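Side-chain contact in extracellular protein 11-1 (Passalora fulva, PDB 6ZUS), which is a secreted, zinc-binding avirulence effector of a plant-pathogenic fungus, from a family whose members show epistatic interactions with plant resistance proteins: residues R112-D115 against E116-D120. Numbering follows the deposited sequence.
Sequences RWYD and ESEAD
Asp115 and Glu118 close a type I beta turn, joined by the bond from Glu118 N to Asp115 O (2.9 Å). The turn lies at the surface, in the loop between helix 101-109 and strand 127-138.

An Asx turn is built on the same residue. Asp115 OD1 takes the N-H of Ser117 at 2.8 Å, in a nearly straight bond of 171°, through the lone pair that faces away from OD2. With CG anti to its own backbone N (chi1 -165°), the Asp115 carboxylate lies beside its carbonyl carbon, which brings OD1 within reach of the Ser117 amide. Ser117 OG also approaches OD1 at 3.2 Å, but this contact is weak.

Two waters bridge the segments. One water accepts from Asp115 N at 2.9 Å. Its oxygen lies 2.7 Å from Glu118 OE2, to which it donates. The other lies between Tyr114 O and Glu116 OE2, within reach of both. Arg130 of strand 127-138 ties the loop to the sheet: its NH1 bonds to the backbone oxygens of both Tyr114 and Glu118, and its NH2 forms a salt bridge with Asp120.

The remaining contact involves no hydrogen bond: a carboxylate oxygen lies against a ring edge, where the C-H groups probably offer it a slight electrostatic gain. The Tyr114 ring is buried, with Ile123 and Val125 also touching its side chain. The Glu118 chain, extended beyond CG, carries its carboxylate back along the loop to the edge of this ring. The two planes are almost perpendicular, 88° apart. Glu118 OE1 meets the ring near its plane, 3.6 Å from Tyr114 CD2.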
loop_
_atom_site.group_PDB
_atom_site.type_symbol
_atom_site.label_atom_id
_atom_site.label_comp_id
_atom_site.label_asym_id
_atom_site.label_seq_id
_atom_site.Cartn_x
_atom_site.Cartn_y
_atom_site.Cartn_z
ATOM N N ARG A 112 -4.029 -8.219 1.867
ATOM C CA ARG A 112 -4.909 -7.872 3.013
ATOM C C ARG A 112 -4.482 -6.542 3.662
ATOM O O ARG A 112 -3.282 -6.403 4.052
ATOM C CB ARG A 112 -4.830 -8.959 4.068
ATOM C CG ARG A 112 -5.811 -8.711 5.192
ATOM C CD ARG A 112 -5.766 -9.840 6.190
ATOM N NE ARG A 112 -6.457 -9.365 7.384
ATOM C CZ ARG A 112 -6.684 -10.099 8.475
ATOM N NH1 ARG A 112 -6.290 -11.364 8.507
ATOM N NH2 ARG A 112 -7.294 -9.555 9.526
ATOM N N TRP A 113 -5.444 -5.658 3.872
ATOM C CA TRP A 113 -5.219 -4.302 4.454
ATOM C C TRP A 113 -5.290 -4.382 5.971
ATOM O O TRP A 113 -6.120 -5.139 6.501
ATOM C CB TRP A 113 -6.255 -3.342 3.883
ATOM C CG TRP A 113 -6.382 -1.986 4.517
ATOM C CD1 TRP A 113 -5.880 -0.824 4.048
ATOM C CD2 TRP A 113 -7.138 -1.656 5.698
ATOM N NE1 TRP A 113 -6.245 0.214 4.875
ATOM C CE2 TRP A 113 -7.076 -0.259 5.853
ATOM C CE3 TRP A 113 -7.926 -2.393 6.590
ATOM C CZ2 TRP A 113 -7.699 0.411 6.914
ATOM C CZ3 TRP A 113 -8.581 -1.719 7.608
ATOM C CH2 TRP A 113 -8.469 -0.331 7.759
ATOM N N TYR A 114 -4.449 -3.595 6.640
ATOM C CA TYR A 114 -4.449 -3.444 8.112
ATOM C C TYR A 114 -4.452 -1.949 8.412
ATOM O O TYR A 114 -3.596 -1.228 7.898
ATOM C CB TYR A 114 -3.238 -4.125 8.771
ATOM C CG TYR A 114 -3.289 -5.629 8.793
ATOM C CD1 TYR A 114 -2.903 -6.367 7.685
ATOM C CD2 TYR A 114 -3.778 -6.315 9.912
ATOM C CE1 TYR A 114 -2.962 -7.744 7.695
ATOM C CE2 TYR A 114 -3.859 -7.700 9.922
ATOM C CZ TYR A 114 -3.435 -8.415 8.819
ATOM O OH TYR A 114 -3.481 -9.778 8.826
ATOM N N ASP A 115 -5.378 -1.545 9.286
ATOM C CA ASP A 115 -5.417 -0.187 9.875
ATOM C C ASP A 115 -4.025 0.092 10.472
ATOM O O ASP A 115 -3.429 -0.841 11.067
ATOM C CB ASP A 115 -6.537 -0.067 10.924
ATOM C CG ASP A 115 -6.840 1.398 11.272
ATOM O OD1 ASP A 115 -5.949 2.066 11.783
ATOM O OD2 ASP A 115 -7.881 1.895 10.844
ATOM N N GLU A 116 -3.523 1.315 10.273
ATOM C CA GLU A 116 -2.272 1.813 10.907
ATOM C C GLU A 116 -2.322 1.653 12.429
ATOM O O GLU A 116 -1.217 1.545 13.004
ATOM C CB GLU A 116 -1.980 3.287 10.631
ATOM C CG GLU A 116 -1.685 3.605 9.190
ATOM C CD GLU A 116 -0.585 2.844 8.474
ATOM O OE1 GLU A 116 0.505 2.581 9.078
ATOM O OE2 GLU A 116 -0.833 2.520 7.270
ATOM N N SER A 117 -3.510 1.577 13.061
ATOM C CA SER A 117 -3.628 1.308 14.520
ATOM C C SER A 117 -3.005 -0.049 14.891
ATOM O O SER A 117 -2.720 -0.275 16.083
ATOM C CB SER A 117 -5.068 1.366 14.982
ATOM O OG SER A 117 -5.813 0.304 14.411
ATOM N N GLU A 118 -2.888 -0.976 13.927
ATOM C CA GLU A 118 -2.240 -2.297 14.109
ATOM C C GLU A 118 -0.756 -2.166 13.716
ATOM O O GLU A 118 -0.474 -1.942 12.529
ATOM C CB GLU A 118 -2.986 -3.346 13.272
ATOM C CG GLU A 118 -4.440 -3.491 13.716
ATOM C CD GLU A 118 -5.158 -4.761 13.242
ATOM O OE1 GLU A 118 -4.585 -5.879 13.378
ATOM O OE2 GLU A 118 -6.303 -4.643 12.750
ATOM N N ALA A 119 0.160 -2.329 14.651
ATOM C CA ALA A 119 1.605 -2.174 14.410
ATOM C C ALA A 119 2.119 -3.363 13.580
ATOM O O ALA A 119 1.571 -4.467 13.698
ATOM C CB ALA A 119 2.315 -2.078 15.728
ATOM N N ASP A 120 3.212 -3.186 12.836
ATOM C CA ASP A 120 3.871 -4.323 12.146
ATOM C C ASP A 120 4.108 -5.484 13.127
ATOM O O ASP A 120 3.881 -6.646 12.731
ATOM C CB ASP A 120 5.182 -3.863 11.488
ATOM C CG ASP A 120 4.942 -2.900 10.327
ATOM O OD1 ASP A 120 3.946 -3.116 9.535
ATOM O OD2 ASP A 120 5.766 -1.934 10.200
HETATM O O HOH W 1 -3.440 1.334 6.729
HETATM O O HOH W 2 -7.147 -3.458 10.509
#